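Local coordinates for cytosolic iron-sulfur protein assembly protein 1 (Saccharomyces cerevisiae, PDB 2HES), which serves as an essential part of the cytosolic iron-sulfur protein assembly machinery and is required for the maturation of extramitochondrial iron-sulfur proteins, at residues V200-T208 with V253-N261; C292-V301 with A313-W324. All blocks are in the same frame, centred on the assembly; numbering follows the deposited sequence.

Interaction 1. Residues V200-T208 with V253-N261; sequences VWSSDFDKT and VYNVAWGFN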
ATOM      1  N   VAL A 200       9.416  -1.587  -9.026  1.00 16.43           N
ATOM      2  CA  VAL A 200       8.514  -0.610  -8.433  1.00 16.29           C
ATOM      3  C   VAL A 200       7.880  -1.315  -7.233  1.00 16.07           C
ATOM      4  O   VAL A 200       7.226  -2.340  -7.413  1.00 16.06           O
ATOM      5  CB  VAL A 200       7.448  -0.142  -9.406  1.00 16.26           C
ATOM      6  CG1 VAL A 200       6.700   1.045  -8.811  1.00 14.99           C
ATOM      7  CG2 VAL A 200       8.051   0.220 -10.846  1.00 14.37           C
ATOM      8  N   TRP A 201       8.115  -0.763  -6.051  1.00 15.22           N
ATOM      9  CA  TRP A 201       7.714  -1.389  -4.766  1.00 17.12           C
ATOM     10  C   TRP A 201       6.309  -1.030  -4.369  1.00 16.30           C
ATOM     11  O   TRP A 201       5.631  -1.822  -3.685  1.00 18.07           O
ATOM     12  CB  TRP A 201       8.670  -0.966  -3.639  1.00 16.99           C
ATOM     13  CG  TRP A 201       9.972  -1.807  -3.714  1.00 19.41           C
ATOM     14  CD1 TRP A 201      11.149  -1.455  -4.283  1.00 22.58           C
ATOM     15  CD2 TRP A 201      10.144  -3.122  -3.191  1.00 22.66           C
ATOM     16  NE1 TRP A 201      12.079  -2.496  -4.159  1.00 21.87           N
ATOM     17  CE2 TRP A 201      11.485  -3.527  -3.478  1.00 24.63           C
ATOM     18  CE3 TRP A 201       9.306  -3.996  -2.481  1.00 25.07           C
ATOM     19  CZ2 TRP A 201      11.993  -4.792  -3.098  1.00 24.10           C
ATOM     20  CZ3 TRP A 201       9.821  -5.259  -2.078  1.00 24.80           C
ATOM     21  CH2 TRP A 201      11.154  -5.634  -2.397  1.00 24.54           C
ATOM     22  N   SER A 202       5.879   0.151  -4.751  1.00 16.66           N
ATOM     23  CA  SER A 202       4.521   0.622  -4.369  1.00 15.55           C
ATOM     24  C   SER A 202       4.148   1.838  -5.151  1.00 15.46           C
ATOM     25  O   SER A 202       5.005   2.506  -5.739  1.00 15.31           O
ATOM     26  CB  SER A 202       4.428   0.927  -2.874  1.00 16.94           C
ATOM     27  OG  SER A 202       5.102   2.132  -2.593  1.00 17.24           O
ATOM     28  N   SER A 203       2.856   2.115  -5.162  1.00 14.98           N
ATOM     29  CA  SER A 203       2.351   3.368  -5.739  1.00 15.69           C
ATOM     30  C   SER A 203       1.170   3.862  -4.914  1.00 14.35           C
ATOM     31  O   SER A 203       0.642   3.132  -4.014  1.00 14.50           O
ATOM     32  CB  SER A 203       1.921   3.132  -7.175  1.00 17.17           C
ATOM     33  OG  SER A 203       0.714   2.404  -7.256  1.00 18.66           O
ATOM     34  N   ASP A 204       0.730   5.093  -5.174  1.00 14.26           N
ATOM     35  CA  ASP A 204      -0.486   5.617  -4.462  1.00 14.65           C
ATOM     36  C   ASP A 204      -1.069   6.683  -5.347  1.00 15.14           C
ATOM     37  O   ASP A 204      -0.309   7.454  -5.949  1.00 14.98           O
ATOM     38  CB  ASP A 204      -0.135   6.209  -3.096  1.00 15.59           C
ATOM     39  CG  ASP A 204      -1.345   6.304  -2.144  1.00 17.52           C
ATOM     40  OD1 ASP A 204      -2.452   5.855  -2.515  1.00 17.97           O
ATOM     41  OD2 ASP A 204      -1.165   6.830  -1.028  1.00 18.99           O
ATOM     42  N   PHE A 205      -2.401   6.742  -5.419  1.00 15.51           N
ATOM     43  CA  PHE A 205      -3.058   7.793  -6.247  1.00 15.16           C
ATOM     44  C   PHE A 205      -3.162   9.156  -5.564  1.00 16.31           C
ATOM     45  O   PHE A 205      -3.254   9.231  -4.365  1.00 16.63           O
ATOM     46  CB  PHE A 205      -4.471   7.374  -6.636  1.00 15.58           C
ATOM     47  CG  PHE A 205      -4.521   6.277  -7.642  1.00 13.45           C
ATOM     48  CD1 PHE A 205      -4.550   6.587  -9.023  1.00 12.07           C
ATOM     49  CD2 PHE A 205      -4.533   4.939  -7.245  1.00 15.52           C
ATOM     50  CE1 PHE A 205      -4.610   5.607  -9.975  1.00 16.97           C
ATOM     51  CE2 PHE A 205      -4.580   3.908  -8.228  1.00 13.60           C
ATOM     52  CZ  PHE A 205      -4.632   4.266  -9.592  1.00 14.37           C
ATOM     53  N   ASP A 206      -3.131  10.219  -6.383  1.00 16.39           N
ATOM     54  CA  ASP A 206      -3.343  11.581  -5.943  1.00 15.73           C
ATOM     55  C   ASP A 206      -4.742  11.599  -5.380  1.00 15.72           C
ATOM     56  O   ASP A 206      -5.643  10.946  -5.943  1.00 16.42           O
ATOM     57  CB  ASP A 206      -3.273  12.511  -7.173  1.00 15.35           C
ATOM     58  CG  ASP A 206      -3.299  14.035  -6.818  1.00 16.44           C
ATOM     59  OD1 ASP A 206      -3.528  14.456  -5.626  1.00 17.37           O
ATOM     60  OD2 ASP A 206      -3.051  14.784  -7.802  1.00 17.48           O
ATOM     61  N   LYS A 207      -4.936  12.325  -4.282  1.00 15.66           N
ATOM     62  CA  LYS A 207      -6.293  12.457  -3.702  1.00 16.43           C
ATOM     63  C   LYS A 207      -7.037  13.704  -4.173  1.00 17.87           C
ATOM     64  O   LYS A 207      -8.214  13.894  -3.842  1.00 17.54           O
ATOM     65  CB  LYS A 207      -6.241  12.385  -2.168  1.00 17.00           C
ATOM     66  CG  LYS A 207      -5.423  11.220  -1.663  1.00 16.04           C
ATOM     67  CD  LYS A 207      -5.939   9.842  -2.183  1.00 16.86           C
ATOM     68  CE  LYS A 207      -5.312   8.652  -1.435  1.00 17.09           C
ATOM     69  NZ  LYS A 207      -3.852   8.470  -1.715  1.00 16.90           N
ATOM     70  N   THR A 208      -6.388  14.526  -5.000  1.00 17.57           N
ATOM     71  CA  THR A 208      -7.038  15.694  -5.626  1.00 17.30           C
ATOM     72  C   THR A 208      -8.221  15.257  -6.456  1.00 16.97           C
ATOM     73  O   THR A 208      -8.128  14.305  -7.228  1.00 17.27           O
ATOM     74  CB  THR A 208      -6.016  16.468  -6.550  1.00 18.66           C
ATOM     75  OG1 THR A 208      -4.845  16.819  -5.814  1.00 19.87           O
ATOM     76  CG2 THR A 208      -6.643  17.743  -7.112  1.00 19.62           C
ATOM     77  N   VAL A 253      13.551   2.690  -2.754  1.00 21.27           N
ATOM     78  CA  VAL A 253      12.442   3.410  -2.129  1.00 19.93           C
ATOM     79  C   VAL A 253      11.331   2.372  -1.948  1.00 19.31           C
ATOM     80  O   VAL A 253      10.709   1.941  -2.929  1.00 18.92           O
ATOM     81  CB  VAL A 253      11.922   4.553  -2.999  1.00 19.00           C
ATOM     82  CG1 VAL A 253      10.779   5.245  -2.277  1.00 16.98           C
ATOM     83  CG2 VAL A 253      13.025   5.592  -3.217  1.00 19.54           C
ATOM     84  N   TYR A 254      11.130   1.901  -0.710  1.00 18.42           N
ATOM     85  CA  TYR A 254      10.260   0.763  -0.512  1.00 18.41           C
ATOM     86  C   TYR A 254       8.772   1.115  -0.385  1.00 17.66           C
ATOM     87  O   TYR A 254       7.947   0.227  -0.509  1.00 18.18           O
ATOM     88  CB  TYR A 254      10.649   0.028   0.777  1.00 18.71           C
ATOM     89  CG  TYR A 254      11.902  -0.842   0.688  1.00 18.43           C
ATOM     90  CD1 TYR A 254      12.212  -1.570  -0.462  1.00 21.58           C
ATOM     91  CD2 TYR A 254      12.734  -0.997   1.808  1.00 21.74           C
ATOM     92  CE1 TYR A 254      13.387  -2.384  -0.519  1.00 23.93           C
ATOM     93  CE2 TYR A 254      13.862  -1.821   1.752  1.00 21.45           C
ATOM     94  CZ  TYR A 254      14.168  -2.523   0.621  1.00 23.85           C
ATOM     95  OH  TYR A 254      15.326  -3.337   0.622  1.00 23.51           O
ATOM     96  N   ASN A 255       8.458   2.346  -0.049  1.00 17.19           N
ATOM     97  CA  ASN A 255       7.029   2.719   0.093  1.00 17.85           C
ATOM     98  C   ASN A 255       6.778   4.220  -0.126  1.00 18.73           C
ATOM     99  O   ASN A 255       7.567   5.080   0.268  1.00 18.48           O
ATOM    100  CB  ASN A 255       6.547   2.240   1.500  1.00 17.52           C
ATOM    101  CG  ASN A 255       5.122   1.666   1.502  1.00 18.25           C
ATOM    102  OD1 ASN A 255       4.298   2.091   2.281  1.00 18.88           O
ATOM    103  ND2 ASN A 255       4.860   0.662   0.658  1.00 20.63           N
ATOM    104  N   VAL A 256       5.657   4.536  -0.767  1.00 16.94           N
ATOM    105  CA  VAL A 256       5.200   5.901  -0.869  1.00 15.61           C
ATOM    106  C   VAL A 256       3.745   5.994  -0.480  1.00 15.72           C
ATOM    107  O   VAL A 256       2.984   5.008  -0.622  1.00 17.48           O
ATOM    108  CB  VAL A 256       5.368   6.461  -2.336  1.00 15.93           C
ATOM    109  CG1 VAL A 256       6.826   6.515  -2.745  1.00 17.53           C
ATOM    110  CG2 VAL A 256       4.611   5.567  -3.325  1.00 15.16           C
ATOM    111  N   ALA A 257       3.350   7.185  -0.051  1.00 15.68           N
ATOM    112  CA  ALA A 257       1.963   7.462   0.390  1.00 16.47           C
ATOM    113  C   ALA A 257       1.600   8.891   0.078  1.00 16.90           C
ATOM    114  O   ALA A 257       2.384   9.831   0.369  1.00 16.36           O
ATOM    115  CB  ALA A 257       1.834   7.207   1.898  1.00 16.51           C
ATOM    116  N   TRP A 258       0.440   9.068  -0.543  1.00 16.68           N
ATOM    117  CA  TRP A 258       0.028  10.361  -0.992  1.00 17.25           C
ATOM    118  C   TRP A 258      -1.182  10.725  -0.163  1.00 18.89           C
ATOM    119  O   TRP A 258      -2.250  10.088  -0.277  1.00 19.80           O
ATOM    120  CB  TRP A 258      -0.289  10.373  -2.483  1.00 16.97           C
ATOM    121  CG  TRP A 258      -0.186  11.762  -3.133  1.00 16.94           C
ATOM    122  CD1 TRP A 258      -0.349  12.990  -2.514  1.00 16.50           C
ATOM    123  CD2 TRP A 258      -0.024  12.040  -4.525  1.00 18.15           C
ATOM    124  NE1 TRP A 258      -0.216  14.008  -3.440  1.00 18.11           N
ATOM    125  CE2 TRP A 258      -0.027  13.453  -4.679  1.00 17.36           C
ATOM    126  CE3 TRP A 258       0.187  11.236  -5.663  1.00 16.94           C
ATOM    127  CZ2 TRP A 258       0.178  14.084  -5.924  1.00 16.82           C
ATOM    128  CZ3 TRP A 258       0.373  11.859  -6.906  1.00 17.46           C
ATOM    129  CH2 TRP A 258       0.372  13.278  -7.022  1.00 16.87           C
ATOM    130  N   GLY A 259      -1.008  11.720   0.698  1.00 19.49           N
ATOM    131  CA  GLY A 259      -2.089  12.045   1.635  1.00 19.26           C
ATOM    132  C   GLY A 259      -3.192  12.905   1.049  1.00 18.68           C
ATOM    133  O   GLY A 259      -3.007  13.528  -0.011  1.00 19.89           O
ATOM    134  N   PHE A 260      -4.342  12.950   1.748  1.00 18.83           N
ATOM    135  CA  PHE A 260      -5.413  13.883   1.380  1.00 19.06           C
ATOM    136  C   PHE A 260      -4.993  15.336   1.580  1.00 19.91           C
ATOM    137  O   PHE A 260      -5.609  16.240   1.050  1.00 21.18           O
ATOM    138  CB  PHE A 260      -6.735  13.580   2.117  1.00 18.28           C
ATOM    139  CG  PHE A 260      -7.356  12.279   1.708  1.00 19.49           C
ATOM    140  CD1 PHE A 260      -8.312  12.252   0.711  1.00 22.52           C
ATOM    141  CD2 PHE A 260      -6.944  11.078   2.302  1.00 22.47           C
ATOM    142  CE1 PHE A 260      -8.901  11.017   0.289  1.00 22.04           C
ATOM    143  CE2 PHE A 260      -7.504   9.840   1.916  1.00 25.51           C
ATOM    144  CZ  PHE A 260      -8.493   9.811   0.916  1.00 21.65           C
ATOM    145  N   ASN A 261      -3.921  15.541   2.329  1.00 20.93           N
ATOM    146  CA  ASN A 261      -3.320  16.861   2.483  1.00 21.92           C
ATOM    147  C   ASN A 261      -2.480  17.314   1.261  1.00 21.91           C
ATOM    148  O   ASN A 261      -1.896  18.411   1.236  1.00 22.27           O
ATOM    149  CB  ASN A 261      -2.505  16.876   3.768  1.00 21.49           C
ATOM    150  CG  ASN A 261      -1.390  15.822   3.777  1.00 22.64           C
ATOM    151  OD1 ASN A 261      -1.093  15.195   2.767  1.00 20.46           O
ATOM    152  ND2 ASN A 261      -0.790  15.620   4.934  1.00 23.62           N
TER
HETATM  153  O   HOH W   1       7.858   2.519  -3.238  1.00 21.71           O
HETATM  154  O   HOH W   2       1.458   2.782  -1.457  1.00 24.22           O
HETATM  155  O   HOH W   3      -3.488  14.061  -2.708  1.00 20.28           O
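Asp-206 lies flat on the indole of Trp-258, its carboxylate plane within 5° of the ring plane and its CB 3.7 Å from the centroid of the six-membered ring. With CG anti to the backbone N (chi1 -172°), the short acid spreads over the ring while OD1 closes an Asx turn by accepting from Thr-208 N. This stack and the nearby Lys-207 ammonium are the tightly packed part. Asp-204 OD2 takes the backbone N-H of Trp-258 in a nearly straight bond of 2.8 Å, and Lys-207, bent at chi2 and chi4, brings NZ 2.7 Å from Trp-258 O. The same ammonium also bonds Phe-205 O and, weakly, Asp-204 OD1 in a salt bridge. With an alanine in place of this lysine, Trp-258 O, Phe-205 O and the Asp-204 carboxylate would probably lose their shared donor, and the Phe-260 face its aliphatic cover. The looser side holds exposed Phe-260, with Lys-207 CG over its ring (CH-pi), and a water between Lys-207 N and Gly-259 O. Further along, the axes of 200-205 and 253-258 run parallel (3°) and approach to 5.5 Å. Small Ser-202 suits its place because OG can accept from Val-256 N at 3.1 Å and also meet a water bound to Val-253 O; another water joins Ser-203 O to Val-256 O. At the partly exposed far end, Tyr-254 turns its edge to the face of Trp-201, a T-shaped pair. Strands 200-205 and 253-258 are the innermost strands of adjacent propeller blades, flanked by strand 156-161 on one side and 298-303 on the other.

Interaction 2. Residues C292-V301 with A313-W324; sequences CHGVYEINVV and ATGGDDGIVNFW
His-293 reaches between Thr-314 and Asp-318 and joins both through side-chain hydrogen bonds. Its ND1 donates to the syn lone pair of Asp-318 OD1 at 3.0 Å, almost in the ring plane, and NE2 lies 2.9 Å from Thr-314 OG1, where either atom could be the donor. Thr-314 OG1 also receives the indole N-H of Trp-324 at 2.7 Å, a bond straight to within 4°. Holding CG anti to its carbonyl carbon (chi1 -75°), the histidine brings its ring close against Gly-315 and Gly-316; a CB on Gly-316 would collide with His-293 ND1. This Asp-His-Thr-Trp chain is the structural tetrad familiar from WD40 blades, tying the loop ahead of a blade's first strand to its second and third strands. Among backbone bonds, Gly-315 O accepts from both Asn-299 N (2.7 Å) and Val-300 N (3.3 Å), which makes a classic beta bulge in the antiparallel pairing of 298-301 with 313-316. Beyond it, Asp-317 N donates to Glu-297 O at the start of the type I turn from Gly-316 to Gly-319. Apolar and aromatic contacts flank these bonds. Asp-318 CB sits over the Tyr-296 ring as a CH-pi contact, and Cys-292, small enough to fit beside the indole, places CB 3.6 Å from Trp-324 CZ2, with SG oblique to the ring. Val-301 and Thr-314 add methyl packing toward Val-267 of strand 264-268.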
ATOM      1  N   CYS A 292      15.381   6.903  10.947  1.00 28.63           N
ATOM      2  CA  CYS A 292      14.075   6.904  11.604  1.00 28.72           C
ATOM      3  C   CYS A 292      13.799   5.600  12.351  1.00 27.64           C
ATOM      4  O   CYS A 292      13.012   5.608  13.288  1.00 29.01           O
ATOM      5  CB  CYS A 292      12.965   7.224  10.599  1.00 27.76           C
ATOM      6  SG  CYS A 292      13.010   8.923  10.071  1.00 29.41           S
ATOM      7  N   HIS A 293      14.408   4.502  11.905  1.00 27.51           N
ATOM      8  CA  HIS A 293      14.363   3.192  12.580  1.00 27.45           C
ATOM      9  C   HIS A 293      15.761   2.762  12.985  1.00 27.44           C
ATOM     10  O   HIS A 293      16.139   1.619  12.837  1.00 28.41           O
ATOM     11  CB  HIS A 293      13.654   2.142  11.720  1.00 27.18           C
ATOM     12  CG  HIS A 293      12.177   2.331  11.700  1.00 27.19           C
ATOM     13  ND1 HIS A 293      11.301   1.429  12.268  1.00 25.97           N
ATOM     14  CD2 HIS A 293      11.427   3.375  11.281  1.00 26.07           C
ATOM     15  CE1 HIS A 293      10.068   1.898  12.165  1.00 24.20           C
ATOM     16  NE2 HIS A 293      10.114   3.071  11.562  1.00 28.93           N
ATOM     17  N   GLY A 294      16.534   3.713  13.495  1.00 28.54           N
ATOM     18  CA  GLY A 294      17.933   3.446  13.819  1.00 29.62           C
ATOM     19  C   GLY A 294      18.697   3.012  12.593  1.00 29.84           C
ATOM     20  O   GLY A 294      18.659   3.691  11.561  1.00 30.02           O
ATOM     21  N   VAL A 295      19.344   1.854  12.691  1.00 30.75           N
ATOM     22  CA  VAL A 295      20.115   1.287  11.594  1.00 31.70           C
ATOM     23  C   VAL A 295      19.260   0.466  10.586  1.00 31.75           C
ATOM     24  O   VAL A 295      19.801  -0.090   9.602  1.00 33.02           O
ATOM     25  CB  VAL A 295      21.280   0.425  12.151  1.00 32.25           C
ATOM     26  CG1 VAL A 295      20.752  -0.812  12.856  1.00 32.65           C
ATOM     27  CG2 VAL A 295      22.239   0.034  11.042  1.00 33.08           C
ATOM     28  N   TYR A 296      17.945   0.408  10.824  1.00 29.76           N
ATOM     29  CA  TYR A 296      17.054  -0.503  10.113  1.00 29.01           C
ATOM     30  C   TYR A 296      16.346   0.045   8.861  1.00 26.83           C
ATOM     31  O   TYR A 296      15.946   1.213   8.795  1.00 26.07           O
ATOM     32  CB  TYR A 296      16.007  -1.081  11.088  1.00 29.62           C
ATOM     33  CG  TYR A 296      16.634  -1.985  12.142  1.00 30.27           C
ATOM     34  CD1 TYR A 296      16.835  -3.344  11.884  1.00 32.23           C
ATOM     35  CD2 TYR A 296      17.029  -1.481  13.373  1.00 31.13           C
ATOM     36  CE1 TYR A 296      17.420  -4.187  12.841  1.00 33.03           C
ATOM     37  CE2 TYR A 296      17.621  -2.310  14.342  1.00 30.17           C
ATOM     38  CZ  TYR A 296      17.813  -3.650  14.061  1.00 31.68           C
ATOM     39  OH  TYR A 296      18.387  -4.495  14.998  1.00 34.31           O
ATOM     40  N   GLU A 297      16.175  -0.843   7.883  1.00 25.87           N
ATOM     41  CA  GLU A 297      15.447  -0.516   6.646  1.00 25.40           C
ATOM     42  C   GLU A 297      14.000  -0.205   7.027  1.00 24.71           C
ATOM     43  O   GLU A 297      13.475  -0.798   7.988  1.00 26.36           O
ATOM     44  CB  GLU A 297      15.523  -1.680   5.657  1.00 24.98           C
ATOM     45  CG  GLU A 297      16.941  -1.842   5.022  1.00 26.76           C
ATOM     46  CD  GLU A 297      17.044  -2.874   3.907  1.00 28.27           C
ATOM     47  OE1 GLU A 297      16.031  -3.486   3.514  1.00 32.86           O
ATOM     48  OE2 GLU A 297      18.165  -3.095   3.405  1.00 35.61           O
ATOM     49  N   ILE A 298      13.370   0.744   6.329  1.00 23.65           N
ATOM     50  CA  ILE A 298      11.977   1.083   6.608  1.00 22.32           C
ATOM     51  C   ILE A 298      11.148   0.585   5.420  1.00 22.99           C
ATOM     52  O   ILE A 298      11.490   0.883   4.253  1.00 23.40           O
ATOM     53  CB  ILE A 298      11.750   2.601   6.799  1.00 22.62           C
ATOM     54  CG1 ILE A 298      12.722   3.223   7.815  1.00 22.91           C
ATOM     55  CG2 ILE A 298      10.292   2.889   7.164  1.00 21.49           C
ATOM     56  CD1 ILE A 298      12.572   4.719   7.962  1.00 21.92           C
ATOM     57  N   ASN A 299      10.044  -0.125   5.689  1.00 21.46           N
ATOM     58  CA  ASN A 299       9.353  -0.858   4.616  1.00 21.39           C
ATOM     59  C   ASN A 299       8.037  -0.241   4.217  1.00 20.80           C
ATOM     60  O   ASN A 299       7.520  -0.520   3.106  1.00 20.65           O
ATOM     61  CB  ASN A 299       9.069  -2.291   5.081  1.00 21.51           C
ATOM     62  CG  ASN A 299      10.332  -3.057   5.360  1.00 24.13           C
ATOM     63  OD1 ASN A 299      11.195  -3.197   4.492  1.00 24.01           O
ATOM     64  ND2 ASN A 299      10.453  -3.555   6.585  1.00 26.73           N
ATOM     65  N   VAL A 300       7.458   0.523   5.132  1.00 20.17           N
ATOM     66  CA  VAL A 300       6.059   0.981   4.984  1.00 20.95           C
ATOM     67  C   VAL A 300       5.812   2.322   5.639  1.00 21.06           C
ATOM     68  O   VAL A 300       6.390   2.621   6.696  1.00 22.54           O
ATOM     69  CB  VAL A 300       4.995  -0.122   5.405  1.00 21.67           C
ATOM     70  CG1 VAL A 300       5.138  -0.540   6.872  1.00 22.68           C
ATOM     71  CG2 VAL A 300       3.603   0.363   5.159  1.00 24.15           C
ATOM     72  N   VAL A 301       4.969   3.142   4.995  1.00 20.07           N
ATOM     73  CA  VAL A 301       4.587   4.444   5.509  1.00 20.18           C
ATOM     74  C   VAL A 301       3.134   4.734   5.179  1.00 21.40           C
ATOM     75  O   VAL A 301       2.695   4.429   4.082  1.00 19.31           O
ATOM     76  CB  VAL A 301       5.505   5.584   4.938  1.00 21.38           C
ATOM     77  CG1 VAL A 301       5.390   5.685   3.397  1.00 19.62           C
ATOM     78  CG2 VAL A 301       5.208   6.915   5.616  1.00 19.67           C
ATOM     79  N   ALA A 313       2.806   7.219  10.073  1.00 25.71           N
ATOM     80  CA  ALA A 313       3.317   5.994  10.668  1.00 25.61           C
ATOM     81  C   ALA A 313       4.343   5.345   9.759  1.00 25.94           C
ATOM     82  O   ALA A 313       4.135   5.284   8.527  1.00 25.41           O
ATOM     83  CB  ALA A 313       2.176   5.034  10.952  1.00 25.16           C
ATOM     84  N   THR A 314       5.439   4.850  10.359  1.00 24.69           N
ATOM     85  CA  THR A 314       6.440   4.110   9.628  1.00 24.13           C
ATOM     86  C   THR A 314       6.677   2.772  10.274  1.00 24.07           C
ATOM     87  O   THR A 314       6.716   2.678  11.519  1.00 25.59           O
ATOM     88  CB  THR A 314       7.811   4.868   9.554  1.00 23.81           C
ATOM     89  OG1 THR A 314       8.246   5.218  10.877  1.00 22.85           O
ATOM     90  CG2 THR A 314       7.693   6.114   8.747  1.00 23.94           C
ATOM     91  N   GLY A 315       6.844   1.754   9.441  1.00 23.62           N
ATOM     92  CA  GLY A 315       7.165   0.389   9.852  1.00 23.21           C
ATOM     93  C   GLY A 315       8.485  -0.151   9.315  1.00 24.11           C
ATOM     94  O   GLY A 315       8.745  -0.140   8.097  1.00 22.09           O
ATOM     95  N   GLY A 316       9.311  -0.698  10.215  1.00 23.68           N
ATOM     96  CA  GLY A 316      10.695  -1.013   9.863  1.00 25.37           C
ATOM     97  C   GLY A 316      11.143  -2.420  10.207  1.00 25.94           C
ATOM     98  O   GLY A 316      10.390  -3.188  10.816  1.00 26.38           O
ATOM     99  N   ASP A 317      12.372  -2.758   9.819  1.00 25.74           N
ATOM    100  CA  ASP A 317      12.905  -4.120   9.944  1.00 26.42           C
ATOM    101  C   ASP A 317      13.146  -4.476  11.424  1.00 26.13           C
ATOM    102  O   ASP A 317      13.445  -5.627  11.734  1.00 26.90           O
ATOM    103  CB  ASP A 317      14.209  -4.305   9.125  1.00 26.59           C
ATOM    104  CG  ASP A 317      13.970  -4.816   7.660  1.00 27.74           C
ATOM    105  OD1 ASP A 317      12.808  -5.031   7.284  1.00 29.34           O
ATOM    106  OD2 ASP A 317      14.947  -5.056   6.890  1.00 28.05           O
ATOM    107  N   ASP A 318      13.021  -3.488  12.304  1.00 27.02           N
ATOM    108  CA  ASP A 318      13.228  -3.693  13.764  1.00 28.48           C
ATOM    109  C   ASP A 318      11.950  -4.056  14.514  1.00 29.27           C
ATOM    110  O   ASP A 318      11.953  -4.153  15.760  1.00 29.71           O
ATOM    111  CB  ASP A 318      13.824  -2.439  14.407  1.00 28.28           C
ATOM    112  CG  ASP A 318      13.141  -1.169  13.949  1.00 29.90           C
ATOM    113  OD1 ASP A 318      12.272  -1.271  13.053  1.00 27.97           O
ATOM    114  OD2 ASP A 318      13.480  -0.069  14.447  1.00 28.53           O
ATOM    115  N   GLY A 319      10.842  -4.200  13.790  1.00 29.72           N
ATOM    116  CA  GLY A 319       9.579  -4.622  14.425  1.00 28.95           C
ATOM    117  C   GLY A 319       8.859  -3.508  15.163  1.00 28.94           C
ATOM    118  O   GLY A 319       7.940  -3.757  15.955  1.00 28.77           O
ATOM    119  N   ILE A 320       9.243  -2.269  14.872  1.00 28.11           N
ATOM    120  CA  ILE A 320       8.685  -1.101  15.495  1.00 28.92           C
ATOM    121  C   ILE A 320       7.784  -0.341  14.521  1.00 29.03           C
ATOM    122  O   ILE A 320       8.099  -0.223  13.328  1.00 29.83           O
ATOM    123  CB  ILE A 320       9.834  -0.161  16.037  1.00 28.52           C
ATOM    124  CG1 ILE A 320      10.572  -0.851  17.197  1.00 29.81           C
ATOM    125  CG2 ILE A 320       9.325   1.209  16.422  1.00 28.01           C
ATOM    126  CD1 ILE A 320      11.498   0.086  17.992  1.00 29.69           C
ATOM    127  N   VAL A 321       6.678   0.174  15.027  1.00 29.58           N
ATOM    128  CA  VAL A 321       5.946   1.221  14.322  1.00 29.53           C
ATOM    129  C   VAL A 321       6.235   2.547  14.999  1.00 29.98           C
ATOM    130  O   VAL A 321       5.858   2.769  16.168  1.00 29.56           O
ATOM    131  CB  VAL A 321       4.406   0.987  14.299  1.00 29.07           C
ATOM    132  CG1 VAL A 321       3.716   2.135  13.601  1.00 30.04           C
ATOM    133  CG2 VAL A 321       4.086  -0.307  13.619  1.00 29.78           C
ATOM    134  N   ASN A 322       6.937   3.429  14.296  1.00 29.27           N
ATOM    135  CA  ASN A 322       7.097   4.784  14.802  1.00 29.12           C
ATOM    136  C   ASN A 322       5.987   5.697  14.299  1.00 30.08           C
ATOM    137  O   ASN A 322       5.608   5.659  13.119  1.00 29.29           O
ATOM    138  CB  ASN A 322       8.480   5.335  14.422  1.00 29.94           C
ATOM    139  CG  ASN A 322       9.605   4.619  15.121  1.00 30.29           C
ATOM    140  OD1 ASN A 322      10.523   4.076  14.485  1.00 34.35           O
ATOM    141  ND2 ASN A 322       9.556   4.615  16.441  1.00 28.05           N
ATOM    142  N   PHE A 323       5.477   6.527  15.196  1.00 30.00           N
ATOM    143  CA  PHE A 323       4.434   7.479  14.880  1.00 30.55           C
ATOM    144  C   PHE A 323       5.042   8.847  14.973  1.00 31.59           C
ATOM    145  O   PHE A 323       5.635   9.192  16.008  1.00 32.32           O
ATOM    146  CB  PHE A 323       3.266   7.382  15.859  1.00 30.32           C
ATOM    147  CG  PHE A 323       2.540   6.087  15.797  1.00 30.06           C
ATOM    148  CD1 PHE A 323       1.482   5.919  14.903  1.00 29.66           C
ATOM    149  CD2 PHE A 323       2.920   5.026  16.618  1.00 30.15           C
ATOM    150  CE1 PHE A 323       0.808   4.704  14.837  1.00 29.61           C
ATOM    151  CE2 PHE A 323       2.247   3.805  16.568  1.00 31.24           C
ATOM    152  CZ  PHE A 323       1.187   3.648  15.675  1.00 29.73           C
ATOM    153  N   TRP A 324       4.910   9.614  13.888  1.00 31.33           N
ATOM    154  CA  TRP A 324       5.557  10.911  13.773  1.00 32.25           C
ATOM    155  C   TRP A 324       4.556  12.014  13.561  1.00 32.89           C
ATOM    156  O   TRP A 324       3.522  11.832  12.891  1.00 33.38           O
ATOM    157  CB  TRP A 324       6.544  10.938  12.603  1.00 30.67           C
ATOM    158  CG  TRP A 324       7.434   9.753  12.516  1.00 30.87           C
ATOM    159  CD1 TRP A 324       7.141   8.570  11.921  1.00 26.99           C
ATOM    160  CD2 TRP A 324       8.763   9.628  13.037  1.00 31.07           C
ATOM    161  NE1 TRP A 324       8.207   7.715  12.015  1.00 28.25           N
ATOM    162  CE2 TRP A 324       9.216   8.338  12.706  1.00 30.51           C
ATOM    163  CE3 TRP A 324       9.628  10.492  13.738  1.00 31.60           C
ATOM    164  CZ2 TRP A 324      10.486   7.872  13.063  1.00 30.63           C
ATOM    165  CZ3 TRP A 324      10.885  10.026  14.099  1.00 30.04           C
ATOM    166  CH2 TRP A 324      11.308   8.726  13.754  1.00 30.02           C
TER
HETATM  167  O   HOH W   4      17.580  -3.825   8.308  1.00 23.99           O

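Both contacts are largely buried, but interaction 1 lies nearer the middle of the propeller: its centre is about 8 Å from the centre of the chain, that of interaction 2 about 15 Å. The first joins WD 5 to WD 6; the second works within WD 7. Between blades, the strands are joined by side chains and waters rather than by direct backbone pairing, whereas within the blade backbone bonds and a buried polar network hold a compact sheet. Their centres are about 17 Å apart, yet they meet directly where WD 6 faces WD 7: Tyr-254 OH lies 3.0 Å from Glu-297 OE1, and Asn-255 OD1 lies 3.0 Å from Val-301 N, both probable hydrogen bonds.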